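Local atomic coordinates of metallo-beta-lactamase (Serratia marcescens, PDB entry 6K4X), a protein that hydrolyses the beta-lactam ring of antibiotics with the help of two zinc ions, as a subclass B3 metallo-beta-lactamase. Residues H72-H77 / K109-F114; D174-V179 / G198-V203; T101-V106 / A124-V129; K46-V51 / S82-L87. One frame throughout, in Å; residues are numbered along the deposited sequence. Where two conformers were deposited one is given.

Contact 1: residues H72-H77 / K109-F114; sequences HSHEDH and KSDPQF. With ZN (zinc ion), chain B; ZN (zinc ion), chain C; D0U (4-azanyl-2-sulfanyl-benzoic acid), chain E.
His-74 meets Asp-111 and Gln-113 with the imidazole that also binds zinc. Its CB points across the contact, and CG stands beside the backbone N, opposite the carbonyl carbon (chi1 -66°). ND1 binds the first zinc ion at 2.1 Å. CD2 lies on the side of the ring facing Asp-111. CE1 comes to 3.3 Å from NE2 of Gln-113, whose amide plane is nearly perpendicular to the ring. At the tip, NE2 donates a hydrogen bond to OD2 of Asp-111 at 2.7 Å. The bond is nearly straight, with an N-H...O angle of 171°, and it lies close to the ring plane. It reaches OD2 on the syn side of the carboxylate. Two ties therefore fix the rotation of the ring, and the carboxylate probably makes ND1 a stronger zinc ligand. Asp-111 is itself positioned by an Asx turn, in which OD1 accepts from the backbone N of Gln-113 at 2.9 Å. A water also donates to OD2 and is hydrogen-bonded to OG of Ser-73. His-72 and His-150 complete the protein ligands of the first zinc, while Asp-76, His-77 and His-215 hold the second. The sulfur S1 of the inhibitor, probably a thiolate, bridges both metals, 2.3 Å from the first zinc and 2.4 Å from the second. The segment 72-77 is the HxHxDH motif of the metallo-beta-lactamase superfamily, here in its dinuclear zinc site.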
loop_
_atom_site.group_PDB
_atom_site.type_symbol
_atom_site.label_atom_id
_atom_site.label_comp_id
_atom_site.label_asym_id
_atom_site.label_seq_id
_atom_site.Cartn_x
_atom_site.Cartn_y
_atom_site.Cartn_z
ATOM N N HIS A 72 -4.451 -2.215 -2.373
ATOM C CA HIS A 72 -5.433 -3.193 -2.763
ATOM C C HIS A 72 -6.600 -3.215 -1.783
ATOM O O HIS A 72 -6.537 -2.722 -0.659
ATOM C CB HIS A 72 -4.832 -4.595 -2.973
ATOM C CG HIS A 72 -4.478 -5.324 -1.722
ATOM N ND1 HIS A 72 -3.240 -5.258 -1.155
ATOM C CD2 HIS A 72 -5.201 -6.163 -0.938
ATOM C CE1 HIS A 72 -3.201 -6.043 -0.090
ATOM N NE2 HIS A 72 -4.417 -6.616 0.101
ATOM N N SER A 73 -7.681 -3.842 -2.257
ATOM C CA SER A 73 -9.018 -3.723 -1.691
ATOM C C SER A 73 -9.355 -4.890 -0.765
ATOM O O SER A 73 -10.337 -5.606 -0.995
ATOM C CB SER A 73 -9.990 -3.614 -2.830
ATOM O OG SER A 73 -9.769 -4.630 -3.804
ATOM N N HIS A 74 -8.554 -5.033 0.308
ATOM C CA HIS A 74 -8.922 -5.893 1.433
ATOM C C HIS A 74 -9.071 -5.020 2.673
ATOM O O HIS A 74 -8.543 -3.911 2.733
ATOM C CB HIS A 74 -7.880 -6.982 1.696
ATOM C CG HIS A 74 -7.794 -7.975 0.590
ATOM N ND1 HIS A 74 -6.674 -8.703 0.320
ATOM C CD2 HIS A 74 -8.743 -8.384 -0.277
ATOM C CE1 HIS A 74 -6.940 -9.496 -0.694
ATOM N NE2 HIS A 74 -8.188 -9.328 -1.075
ATOM N N GLU A 75 -9.832 -5.527 3.634
ATOM C CA GLU A 75 -10.268 -4.756 4.795
ATOM C C GLU A 75 -9.102 -4.173 5.595
ATOM O O GLU A 75 -9.286 -3.159 6.268
ATOM C CB GLU A 75 -11.171 -5.609 5.676
ATOM C CG GLU A 75 -10.446 -6.717 6.433
ATOM C CD GLU A 75 -11.219 -7.569 7.432
ATOM O OE1 GLU A 75 -12.061 -7.009 8.143
ATOM O OE2 GLU A 75 -10.953 -8.796 7.517
ATOM N N ASP A 76 -7.960 -4.841 5.635
ATOM C CA ASP A 76 -6.844 -4.366 6.438
ATOM C C ASP A 76 -6.187 -3.101 5.862
ATOM O O ASP A 76 -5.646 -2.313 6.637
ATOM C CB ASP A 76 -5.820 -5.467 6.685
ATOM C CG ASP A 76 -5.233 -6.162 5.474
ATOM O OD1 ASP A 76 -5.923 -6.254 4.434
ATOM O OD2 ASP A 76 -4.085 -6.645 5.603
ATOM N N HIS A 77 -6.176 -2.947 4.533
ATOM C CA HIS A 77 -5.549 -1.777 3.913
ATOM C C HIS A 77 -6.576 -0.709 3.559
ATOM O O HIS A 77 -6.249 0.492 3.509
ATOM C CB HIS A 77 -4.786 -2.186 2.654
ATOM C CG HIS A 77 -3.847 -3.306 2.926
ATOM N ND1 HIS A 77 -2.635 -3.138 3.584
ATOM C CD2 HIS A 77 -4.004 -4.636 2.749
ATOM C CE1 HIS A 77 -2.098 -4.338 3.757
ATOM N NE2 HIS A 77 -2.914 -5.276 3.285
ATOM N N LYS A 109 -15.314 -12.892 -6.840
ATOM C CA LYS A 109 -14.989 -14.315 -6.825
ATOM C C LYS A 109 -13.645 -14.594 -7.498
ATOM O O LYS A 109 -13.017 -15.650 -7.261
ATOM C CB LYS A 109 -16.124 -15.126 -7.448
ATOM C CG LYS A 109 -16.405 -14.837 -8.907
ATOM C CD LYS A 109 -17.589 -15.636 -9.395
ATOM C CE LYS A 109 -17.980 -15.306 -10.816
ATOM N NZ LYS A 109 -19.173 -16.099 -11.207
ATOM N N SER A 110 -13.107 -13.664 -8.271
ATOM C CA SER A 110 -11.778 -13.816 -8.856
ATOM C C SER A 110 -10.682 -13.771 -7.786
ATOM O O SER A 110 -9.564 -14.178 -8.046
ATOM C CB SER A 110 -11.513 -12.751 -9.897
ATOM O OG SER A 110 -11.758 -11.463 -9.359
ATOM N N ASP A 111 -10.976 -13.181 -6.617
ATOM C CA ASP A 111 -9.949 -13.042 -5.573
ATOM C C ASP A 111 -9.642 -14.423 -5.019
ATOM O O ASP A 111 -10.557 -15.135 -4.624
ATOM C CB ASP A 111 -10.457 -12.098 -4.493
ATOM C CG ASP A 111 -9.405 -11.682 -3.481
ATOM O OD1 ASP A 111 -8.731 -12.558 -2.916
ATOM O OD2 ASP A 111 -9.291 -10.463 -3.265
ATOM N N PRO A 112 -8.367 -14.862 -4.974
ATOM C CA PRO A 112 -8.058 -16.174 -4.409
ATOM C C PRO A 112 -8.605 -16.388 -2.993
ATOM O O PRO A 112 -8.893 -17.523 -2.629
ATOM C CB PRO A 112 -6.528 -16.199 -4.404
ATOM C CG PRO A 112 -6.150 -15.308 -5.579
ATOM C CD PRO A 112 -7.180 -14.202 -5.543
ATOM N N GLN A 113 -8.745 -15.318 -2.200
ATOM C CA GLN A 113 -9.288 -15.435 -0.858
ATOM C C GLN A 113 -10.817 -15.419 -0.816
ATOM O O GLN A 113 -11.388 -15.540 0.276
ATOM C CB GLN A 113 -8.716 -14.340 0.039
ATOM C CG GLN A 113 -7.245 -14.521 0.343
ATOM C CD GLN A 113 -6.766 -13.442 1.280
ATOM O OE1 GLN A 113 -6.974 -13.516 2.491
ATOM N NE2 GLN A 113 -6.176 -12.384 0.751
ATOM N N PHE A 114 -11.499 -15.267 -1.945
ATOM C CA PHE A 114 -12.951 -15.222 -1.937
ATOM C C PHE A 114 -13.514 -16.467 -1.245
ATOM O O PHE A 114 -13.134 -17.616 -1.549
ATOM C CB PHE A 114 -13.492 -15.159 -3.362
ATOM C CG PHE A 114 -14.985 -15.003 -3.442
ATOM C CD1 PHE A 114 -15.568 -13.750 -3.315
ATOM C CD2 PHE A 114 -15.800 -16.099 -3.657
ATOM C CE1 PHE A 114 -16.945 -13.599 -3.416
ATOM C CE2 PHE A 114 -17.177 -15.943 -3.720
ATOM C CZ PHE A 114 -17.747 -14.696 -3.610
HETATM ZN ZN ZN B . -4.730 -8.419 0.959
HETATM ZN ZN ZN C . -2.956 -7.189 3.961
HETATM O O2 D0U E . -1.704 -8.170 2.343
HETATM C C7 D0U E . -1.319 -9.355 2.440
HETATM O O1 D0U E . -0.185 -9.728 2.020
HETATM C C3 D0U E . -2.189 -10.402 3.041
HETATM C C2 D0U E . -1.556 -11.642 3.331
HETATM C C4 D0U E . -3.551 -10.218 3.336
HETATM S S1 D0U E . -4.499 -8.806 3.190
HETATM C C5 D0U E . -4.241 -11.323 3.881
HETATM C C6 D0U E . -3.628 -12.549 4.150
HETATM N N1 D0U E . -4.336 -13.598 4.723
HETATM C C1 D0U E . -2.293 -12.684 3.895
HETATM O O HOH W 1 -10.398 -7.762 -3.635
#

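Contact 2: residues D174-V179 / G198-V203; sequences DSLTAV and GSFEAV. With D0U (4-azanyl-2-sulfanyl-benzoic acid), chain E.
Leu-176 packs against Ser-199, Phe-200 and Val-203 on one side of helix 190-205. It belongs to the active-site loop that follows strand 166-173 in the metallo-beta-lactamase fold. The tight part is apolar and buried. CG of Leu-176 lies beside its backbone N (chi1 -56°), and the two methyl branches divide the helix surface between them. CD1 meets CG2 of Val-203 tip to tip at 4.0 Å. CD2 rests on CB of Ser-199 at 4.1 Å, one turn earlier in the helix. The hydroxyl of Ser-199 is satisfied by the carbonyl oxygens of Pro-148 and Ser-195. The Phe-200 ring comes in edge-on: CE1 lies 3.5 Å from the carbonyl O of Leu-176, which is in the ring plane. Arg-250 and Leu-253 of helix 241-260 also touch Phe-200.

The other side of the loop is looser and faces the ligand pocket, with Thr-177 and Val-179 partly exposed. CB of Thr-177 points away from helix 190-205. CG1 of Val-179 approaches C1 of the inhibitor ring at 3.8 Å. At the start of the loop, Asp-174 OD1 accepts a hydrogen bond from ND1 of the zinc ligand His-72. The inhibitor carboxylate is gripped by two hydroxyls: OG of Ser-175 donates to O2 at 2.7 Å, and OG1 of Thr-177 donates to O1 at 2.8 Å.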
loop_
_atom_site.group_PDB
_atom_site.type_symbol
_atom_site.label_atom_id
_atom_site.label_comp_id
_atom_site.label_asym_id
_atom_site.label_seq_id
_atom_site.Cartn_x
_atom_site.Cartn_y
_atom_site.Cartn_z
ATOM N N ASP A 174 2.672 -2.674 -2.719
ATOM C CA ASP A 174 1.515 -3.515 -2.518
ATOM C C ASP A 174 1.963 -4.926 -2.136
ATOM O O ASP A 174 3.113 -5.339 -2.369
ATOM C CB ASP A 174 0.666 -3.574 -3.777
ATOM C CG ASP A 174 -0.708 -4.179 -3.559
ATOM O OD1 ASP A 174 -1.147 -4.212 -2.413
ATOM O OD2 ASP A 174 -1.335 -4.533 -4.589
ATOM N N SER A 175 1.046 -5.666 -1.514
ATOM C CA SER A 175 1.223 -7.091 -1.212
ATOM C C SER A 175 1.339 -7.909 -2.491
ATOM O O SER A 175 0.551 -7.769 -3.413
ATOM C CB SER A 175 0.097 -7.581 -0.365
ATOM O OG SER A 175 0.012 -6.795 0.805
ATOM N N LEU A 176 2.306 -8.836 -2.480
ATOM C CA LEU A 176 2.560 -9.736 -3.601
ATOM C C LEU A 176 2.342 -11.194 -3.191
ATOM O O LEU A 176 2.980 -12.102 -3.753
ATOM C CB LEU A 176 3.992 -9.542 -4.081
ATOM C CG LEU A 176 4.376 -8.124 -4.485
ATOM C CD1 LEU A 176 5.823 -8.088 -4.942
ATOM C CD2 LEU A 176 3.441 -7.564 -5.550
ATOM N N THR A 177 1.470 -11.426 -2.205
ATOM C CA THR A 177 1.372 -12.705 -1.531
ATOM C C THR A 177 0.294 -13.595 -2.157
ATOM O O THR A 177 -0.877 -13.222 -2.295
ATOM C CB THR A 177 1.076 -12.470 -0.056
ATOM O OG1 THR A 177 -0.076 -11.629 0.021
ATOM C CG2 THR A 177 2.252 -11.856 0.668
ATOM N N ALA A 178 0.680 -14.837 -2.415
ATOM C CA ALA A 178 -0.217 -15.914 -2.833
ATOM C C ALA A 178 -0.832 -16.530 -1.577
ATOM O O ALA A 178 -0.162 -17.221 -0.773
ATOM C CB ALA A 178 0.545 -16.951 -3.621
ATOM N N VAL A 179 -2.093 -16.188 -1.329
ATOM C CA VAL A 179 -2.857 -16.684 -0.160
ATOM C C VAL A 179 -4.279 -16.919 -0.656
ATOM O O VAL A 179 -4.744 -16.260 -1.561
ATOM C CB VAL A 179 -2.794 -15.680 1.006
ATOM C CG1 VAL A 179 -3.200 -14.294 0.559
ATOM C CG2 VAL A 179 -3.605 -16.046 2.244
ATOM N N GLY A 198 4.396 -11.571 -13.143
ATOM C CA GLY A 198 4.682 -10.280 -13.747
ATOM C C GLY A 198 4.942 -9.209 -12.692
ATOM O O GLY A 198 5.771 -8.320 -12.881
ATOM N N SER A 199 4.228 -9.281 -11.568
ATOM C CA SER A 199 4.397 -8.317 -10.494
ATOM C C SER A 199 5.747 -8.475 -9.787
ATOM O O SER A 199 6.371 -7.469 -9.463
ATOM C CB SER A 199 3.244 -8.386 -9.544
ATOM O OG SER A 199 2.086 -7.962 -10.213
ATOM N N PHE A 200 6.183 -9.703 -9.542
ATOM C CA PHE A 200 7.503 -9.871 -8.973
ATOM C C PHE A 200 8.553 -9.213 -9.879
ATOM O O PHE A 200 9.465 -8.528 -9.384
ATOM C CB PHE A 200 7.881 -11.339 -8.778
ATOM C CG PHE A 200 6.875 -12.221 -8.083
ATOM C CD1 PHE A 200 6.045 -11.775 -7.062
ATOM C CD2 PHE A 200 6.750 -13.536 -8.487
ATOM C CE1 PHE A 200 5.116 -12.619 -6.473
ATOM C CE2 PHE A 200 5.827 -14.381 -7.894
ATOM C CZ PHE A 200 5.010 -13.925 -6.896
ATOM N N GLU A 201 8.421 -9.417 -11.186
ATOM C CA GLU A 201 9.378 -8.859 -12.144
ATOM C C GLU A 201 9.312 -7.328 -12.125
ATOM O O GLU A 201 10.358 -6.655 -12.126
ATOM C CB GLU A 201 9.106 -9.408 -13.539
ATOM C CG GLU A 201 9.472 -10.872 -13.693
ATOM C CD GLU A 201 9.640 -11.311 -15.136
ATOM O OE1 GLU A 201 10.042 -12.470 -15.362
ATOM O OE2 GLU A 201 9.368 -10.494 -16.031
ATOM N N ALA A 202 8.107 -6.766 -12.098
ATOM C CA ALA A 202 7.995 -5.317 -12.107
ATOM C C ALA A 202 8.620 -4.733 -10.836
ATOM O O ALA A 202 9.334 -3.719 -10.871
ATOM C CB ALA A 202 6.557 -4.900 -12.249
ATOM N N VAL A 203 8.305 -5.323 -9.683
ATOM C CA VAL A 203 8.739 -4.746 -8.426
ATOM C C VAL A 203 10.262 -4.854 -8.272
ATOM O O VAL A 203 10.911 -3.918 -7.791
ATOM C CB VAL A 203 7.965 -5.359 -7.246
ATOM C CG1 VAL A 203 8.559 -4.965 -5.912
ATOM C CG2 VAL A 203 6.506 -4.940 -7.330
HETATM O O2 D0U E . -1.704 -8.170 2.343
HETATM C C7 D0U E . -1.319 -9.355 2.440
HETATM O O1 D0U E . -0.185 -9.728 2.020
HETATM C C3 D0U E . -2.189 -10.402 3.041
HETATM C C2 D0U E . -1.556 -11.642 3.331
HETATM C C4 D0U E . -3.551 -10.218 3.336
HETATM S S1 D0U E . -4.499 -8.806 3.190
HETATM C C5 D0U E . -4.241 -11.323 3.881
HETATM C C6 D0U E . -3.628 -12.549 4.150
HETATM N N1 D0U E . -4.336 -13.598 4.723
HETATM C C1 D0U E . -2.293 -12.684 3.895
#

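Contact 3: residues T101-V106 / A124-V129; sequences TLRTGV and AKVRAV. With SO4 (sulfate ion), chain F.
Leu-102 and Arg-103 pack on Val-126 within the beta-alpha-beta unit formed by strand 91-95, helix 99-104 and strand 126-129. Leu-102 comes first and makes the buried part. Its side chain crosses that of Val-126 at about a right angle, with CD1 4.1 Å from CG1. Leu-102 also touches Ser-73, and Ala-94 of strand 91-95. Arg-103 follows and makes the exposed part. Its chain is extended from CG to NE and runs obliquely over Val-126, with CG 3.9 Å from CG2. In one of two conformers, this reach brings NH2 to the carbonyl O of Val-126 at 2.9 Å. The hydrogen bond is bent, at 133°, and the oxygen is tilted out of the guanidinium plane. NE makes a weak hydrogen bond to a water that also accepts from the backbone N of Val-126. Thr-104 then forms an ST turn, its OG1 accepting from the backbone N of Val-106. Between them Gly-105, with positive phi, ends the helix.

On the strand, Arg-127 turns back at chi2 (-75°), which lets NH2 donate to the same Val-126 oxygen from above the carbonyl plane. The two guanidinium groups are steeply inclined. A sulfate, probably from the crystallisation liquor, binds Arg-103 through the water and probably offsets some of the charge. Arg-127 holds this ion end-on, with NH2 to O1 at 2.9 Å and, almost straight, NH1 to O4 at 2.8 Å.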
loop_
_atom_site.group_PDB
_atom_site.type_symbol
_atom_site.label_atom_id
_atom_site.label_comp_id
_atom_site.label_asym_id
_atom_site.label_seq_id
_atom_site.Cartn_x
_atom_site.Cartn_y
_atom_site.Cartn_z
ATOM N N THR A 101 -14.708 -3.065 -5.932
ATOM C CA THR A 101 -14.531 -3.588 -4.608
ATOM C C THR A 101 -14.451 -2.443 -3.598
ATOM O O THR A 101 -15.035 -2.501 -2.507
ATOM C CB THR A 101 -13.268 -4.430 -4.479
ATOM O OG1 THR A 101 -13.301 -5.461 -5.465
ATOM C CG2 THR A 101 -13.156 -5.025 -3.098
ATOM N N LEU A 102 -13.720 -1.379 -3.929
ATOM C CA LEU A 102 -13.628 -0.258 -2.996
ATOM C C LEU A 102 -14.982 0.445 -2.839
ATOM O O LEU A 102 -15.288 0.973 -1.766
ATOM C CB LEU A 102 -12.579 0.747 -3.467
ATOM C CG LEU A 102 -11.132 0.255 -3.393
ATOM C CD1 LEU A 102 -10.199 1.286 -3.989
ATOM C CD2 LEU A 102 -10.705 -0.087 -1.971
ATOM N N ARG A 103 -15.776 0.502 -3.909
ATOM C CA ARG A 103 -17.068 1.154 -3.830
ATOM C C ARG A 103 -18.041 0.346 -2.995
ATOM O O ARG A 103 -18.858 0.946 -2.291
ATOM C CB ARG A 103 -17.709 1.338 -5.198
ATOM C CG ARG A 103 -17.001 2.393 -6.015
ATOM C CD ARG A 103 -17.535 2.468 -7.418
ATOM N NE ARG A 103 -17.001 3.666 -8.041
ATOM C CZ ARG A 103 -17.113 3.939 -9.335
ATOM N NH1 ARG A 103 -17.680 3.058 -10.147
ATOM N NH2 ARG A 103 -16.661 5.090 -9.794
ATOM N N THR A 104 -17.987 -0.979 -3.061
ATOM C CA THR A 104 -18.993 -1.813 -2.385
ATOM C C THR A 104 -18.474 -2.385 -1.067
ATOM O O THR A 104 -19.283 -2.800 -0.226
ATOM C CB THR A 104 -19.442 -2.960 -3.280
ATOM O OG1 THR A 104 -18.319 -3.806 -3.496
ATOM C CG2 THR A 104 -20.044 -2.483 -4.578
ATOM N N GLY A 105 -17.155 -2.505 -0.947
ATOM C CA GLY A 105 -16.522 -3.169 0.176
ATOM C C GLY A 105 -16.632 -4.677 0.153
ATOM O O GLY A 105 -16.418 -5.304 1.175
ATOM N N VAL A 106 -16.881 -5.261 -1.022
ATOM C CA VAL A 106 -17.042 -6.698 -1.180
ATOM C C VAL A 106 -16.114 -7.160 -2.306
ATOM O O VAL A 106 -16.230 -6.708 -3.435
ATOM C CB VAL A 106 -18.487 -7.091 -1.523
ATOM C CG1 VAL A 106 -18.624 -8.595 -1.669
ATOM C CG2 VAL A 106 -19.487 -6.537 -0.516
ATOM N N ALA A 124 -17.104 6.401 -1.328
ATOM C CA ALA A 124 -17.447 7.323 -2.390
ATOM C C ALA A 124 -16.200 7.768 -3.164
ATOM O O ALA A 124 -15.068 7.630 -2.694
ATOM C CB ALA A 124 -18.166 8.522 -1.813
ATOM N N LYS A 125 -16.426 8.319 -4.362
ATOM C CA LYS A 125 -15.432 9.059 -5.127
ATOM C C LYS A 125 -14.239 8.178 -5.524
ATOM O O LYS A 125 -13.081 8.639 -5.543
ATOM C CB LYS A 125 -14.924 10.286 -4.361
ATOM C CG LYS A 125 -15.963 11.350 -4.048
ATOM C CD LYS A 125 -15.379 12.748 -4.134
ATOM C CE LYS A 125 -15.336 13.217 -5.571
ATOM N NZ LYS A 125 -14.923 14.631 -5.678
ATOM N N VAL A 126 -14.504 6.951 -5.939
ATOM C CA VAL A 126 -13.449 6.066 -6.371
ATOM C C VAL A 126 -13.288 6.181 -7.889
ATOM O O VAL A 126 -14.265 6.149 -8.645
ATOM C CB VAL A 126 -13.725 4.611 -5.972
ATOM C CG1 VAL A 126 -12.544 3.731 -6.300
ATOM C CG2 VAL A 126 -14.088 4.511 -4.499
ATOM N N ARG A 127 -12.052 6.331 -8.335
ATOM C CA ARG A 127 -11.717 6.444 -9.747
ATOM C C ARG A 127 -10.546 5.526 -10.081
ATOM O O ARG A 127 -9.699 5.276 -9.239
ATOM C CB ARG A 127 -11.314 7.883 -10.074
ATOM C CG ARG A 127 -12.263 8.954 -9.559
ATOM C CD ARG A 127 -13.530 9.023 -10.379
ATOM N NE ARG A 127 -14.467 10.047 -9.880
ATOM C CZ ARG A 127 -15.532 9.814 -9.111
ATOM N NH1 ARG A 127 -16.302 10.820 -8.706
ATOM N NH2 ARG A 127 -15.848 8.577 -8.806
ATOM N N ALA A 128 -10.477 5.063 -11.326
ATOM C CA ALA A 128 -9.414 4.185 -11.783
ATOM C C ALA A 128 -8.202 4.980 -12.269
ATOM O O ALA A 128 -8.325 6.032 -12.892
ATOM C CB ALA A 128 -9.910 3.308 -12.912
ATOM N N VAL A 129 -7.025 4.389 -12.069
ATOM C CA VAL A 129 -5.784 4.795 -12.706
ATOM C C VAL A 129 -5.190 3.599 -13.452
ATOM O O VAL A 129 -5.403 2.448 -13.062
ATOM C CB VAL A 129 -4.762 5.322 -11.692
ATOM C CG1 VAL A 129 -5.270 6.576 -11.023
ATOM C CG2 VAL A 129 -4.358 4.283 -10.668
HETATM S S SO4 F . -19.117 9.113 -6.814
HETATM O O1 SO4 F . -18.454 8.052 -7.548
HETATM O O2 SO4 F . -20.530 9.025 -7.318
HETATM O O3 SO4 F . -19.123 9.000 -5.323
HETATM O O4 SO4 F . -18.546 10.431 -7.081
HETATM O O HOH W 2 -17.277 5.859 -6.312
#

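Contact 4: residues K46-V51 / S82-L87; sequences KGAQVV and SAMQKL
Ala-48 meets Ala-83 and Met-84 where helix 47-57 packs against helix 81-88. The two alanine methyls face each other, CB to CB, at 3.8 Å. Ala-48 CB also touches CG of Met-84 at 4.1 Å. The thioether of Met-84 completes this first shell. Its SD lies 3.5 Å from the carbonyl O of Ala-48 and 4.2 Å from CG1 of Val-51. The CB of Met-84 does not point straight at the other helix. The chain reaches it by bending at chi2 (-54°) and again at chi3, which brings the sulfur alongside helix 47-57. The side chains of Val-51 and Met-84 meet at a slant. On Val-51, CG1 stands opposite the backbone N (chi1 173°), and this branch makes the contact.

The small alanines are consistent with the spacing: the short helical segments approach to 9.4 Å between axes, with a crossing angle of -43°. The backbones come nearest at Ala-48 and Met-84, with Ala-83 next to them. The touching side chains are apolar. Further out, Ala-52 extends the packing, touching both Met-84 and Leu-87. Thr-44 OG1 is hydrogen-bonded to Gly-47 N; on helix 81-88, Ser-82 OG is hydrogen-bonded to the carbonyl O of Gly-122. Helix 47-57 links strand 37-40 to strand 65-69, and helix 81-88 precedes strand 91-95, so the contact joins neighbouring connections of the seven-stranded mixed sheet.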
loop_
_atom_site.group_PDB
_atom_site.type_symbol
_atom_site.label_atom_id
_atom_site.label_comp_id
_atom_site.label_asym_id
_atom_site.label_seq_id
_atom_site.Cartn_x
_atom_site.Cartn_y
_atom_site.Cartn_z
ATOM N N LYS A 46 -11.564 0.666 11.980
ATOM C CA LYS A 46 -11.219 1.241 13.284
ATOM C C LYS A 46 -9.952 2.092 13.146
ATOM O O LYS A 46 -9.804 3.134 13.799
ATOM C CB LYS A 46 -11.014 0.119 14.301
ATOM C CG LYS A 46 -12.284 -0.561 14.794
ATOM C CD LYS A 46 -12.055 -1.429 16.009
ATOM C CE LYS A 46 -10.997 -2.489 15.803
ATOM N NZ LYS A 46 -11.314 -3.339 14.635
ATOM N N GLY A 47 -9.036 1.655 12.286
ATOM C CA GLY A 47 -7.766 2.337 12.077
ATOM C C GLY A 47 -7.922 3.720 11.475
ATOM O O GLY A 47 -7.017 4.543 11.631
ATOM N N ALA A 48 -9.019 4.008 10.779
ATOM C CA ALA A 48 -9.170 5.339 10.203
ATOM C C ALA A 48 -9.035 6.415 11.277
ATOM O O ALA A 48 -8.532 7.497 11.005
ATOM C CB ALA A 48 -10.481 5.483 9.471
ATOM N N GLN A 49 -9.543 6.153 12.481
ATOM C CA GLN A 49 -9.463 7.165 13.551
ATOM C C GLN A 49 -8.010 7.386 13.972
ATOM O O GLN A 49 -7.656 8.496 14.402
ATOM C CB GLN A 49 -10.319 6.753 14.756
ATOM C CG GLN A 49 -11.777 6.511 14.394
ATOM C CD GLN A 49 -12.391 7.632 13.589
ATOM O OE1 GLN A 49 -13.040 7.414 12.559
ATOM N NE2 GLN A 49 -12.189 8.855 14.048
ATOM N N VAL A 50 -7.190 6.331 13.900
ATOM C CA VAL A 50 -5.768 6.429 14.168
ATOM C C VAL A 50 -5.076 7.254 13.076
ATOM O O VAL A 50 -4.312 8.175 13.383
ATOM C CB VAL A 50 -5.166 5.023 14.339
ATOM C CG1 VAL A 50 -3.663 5.046 14.402
ATOM C CG2 VAL A 50 -5.746 4.303 15.547
ATOM N N VAL A 51 -5.333 6.914 11.808
ATOM C CA VAL A 51 -4.721 7.618 10.712
ATOM C C VAL A 51 -5.072 9.111 10.764
ATOM O O VAL A 51 -4.227 9.963 10.572
ATOM C CB VAL A 51 -5.142 7.003 9.374
ATOM C CG1 VAL A 51 -4.646 7.822 8.201
ATOM C CG2 VAL A 51 -4.686 5.568 9.258
ATOM N N SER A 82 -13.040 4.595 3.341
ATOM C CA SER A 82 -14.315 5.290 3.212
ATOM C C SER A 82 -14.428 6.414 4.242
ATOM O O SER A 82 -14.845 7.530 3.943
ATOM C CB SER A 82 -15.450 4.323 3.340
ATOM O OG SER A 82 -16.701 5.000 3.285
ATOM N N ALA A 83 -14.067 6.096 5.482
ATOM C CA ALA A 83 -14.130 7.065 6.558
ATOM C C ALA A 83 -13.167 8.224 6.281
ATOM O O ALA A 83 -13.498 9.396 6.496
ATOM C CB ALA A 83 -13.851 6.431 7.896
ATOM N N MET A 84 -11.949 7.909 5.847
ATOM C CA MET A 84 -10.975 8.954 5.516
ATOM C C MET A 84 -11.472 9.803 4.338
ATOM O O MET A 84 -11.263 11.020 4.315
ATOM C CB MET A 84 -9.615 8.344 5.197
ATOM C CG MET A 84 -8.878 7.732 6.395
ATOM S SD MET A 84 -8.666 8.823 7.805
ATOM C CE MET A 84 -8.139 10.328 6.971
ATOM N N GLN A 85 -12.126 9.196 3.355
ATOM C CA GLN A 85 -12.666 9.927 2.202
ATOM C C GLN A 85 -13.691 10.958 2.693
ATOM O O GLN A 85 -13.679 12.100 2.296
ATOM C CB GLN A 85 -13.271 8.940 1.208
ATOM C CG GLN A 85 -13.632 9.560 -0.137
ATOM C CD GLN A 85 -14.844 10.458 -0.074
ATOM O OE1 GLN A 85 -15.849 10.142 0.569
ATOM N NE2 GLN A 85 -14.766 11.590 -0.746
ATOM N N LYS A 86 -14.562 10.549 3.615
ATOM C CA LYS A 86 -15.588 11.441 4.166
ATOM C C LYS A 86 -14.933 12.589 4.937
ATOM O O LYS A 86 -15.373 13.732 4.854
ATOM C CB LYS A 86 -16.507 10.676 5.121
ATOM C CG LYS A 86 -17.510 9.758 4.449
ATOM C CD LYS A 86 -18.392 9.022 5.427
ATOM C CE LYS A 86 -17.710 7.827 6.058
ATOM N NZ LYS A 86 -17.669 7.899 7.542
ATOM N N LEU A 87 -13.914 12.277 5.736
ATOM C CA LEU A 87 -13.279 13.287 6.594
ATOM C C LEU A 87 -12.522 14.309 5.742
ATOM O O LEU A 87 -12.356 15.455 6.179
ATOM C CB LEU A 87 -12.328 12.642 7.601
ATOM C CG LEU A 87 -12.976 11.866 8.746
ATOM C CD1 LEU A 87 -11.922 11.088 9.504
ATOM C CD2 LEU A 87 -13.736 12.792 9.677
#

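Overall arrangement
Contacts 1 and 2 are buried and share the inhibitor. They meet directly where Gln-113 and Pro-112 pack on Val-179. Contact 1 is governed by metal ligation and charge, whereas contact 2 puts polar groups toward the pocket and apolar ones toward a helix. Contact 4 is also buried but mainly apolar. It lies on the far side of the chain centre from contact 2, about 27 Å away between centres. Contact 3 is only partly buried, and its exposed part is charged, with a water and a sulfate bound. It touches contact 1 through Ser-73 and contact 4 through Gln-85. Contact 3 joins a helix to an outer strand of the seven-stranded sheet, and contact 4 joins two helices that connect its strands.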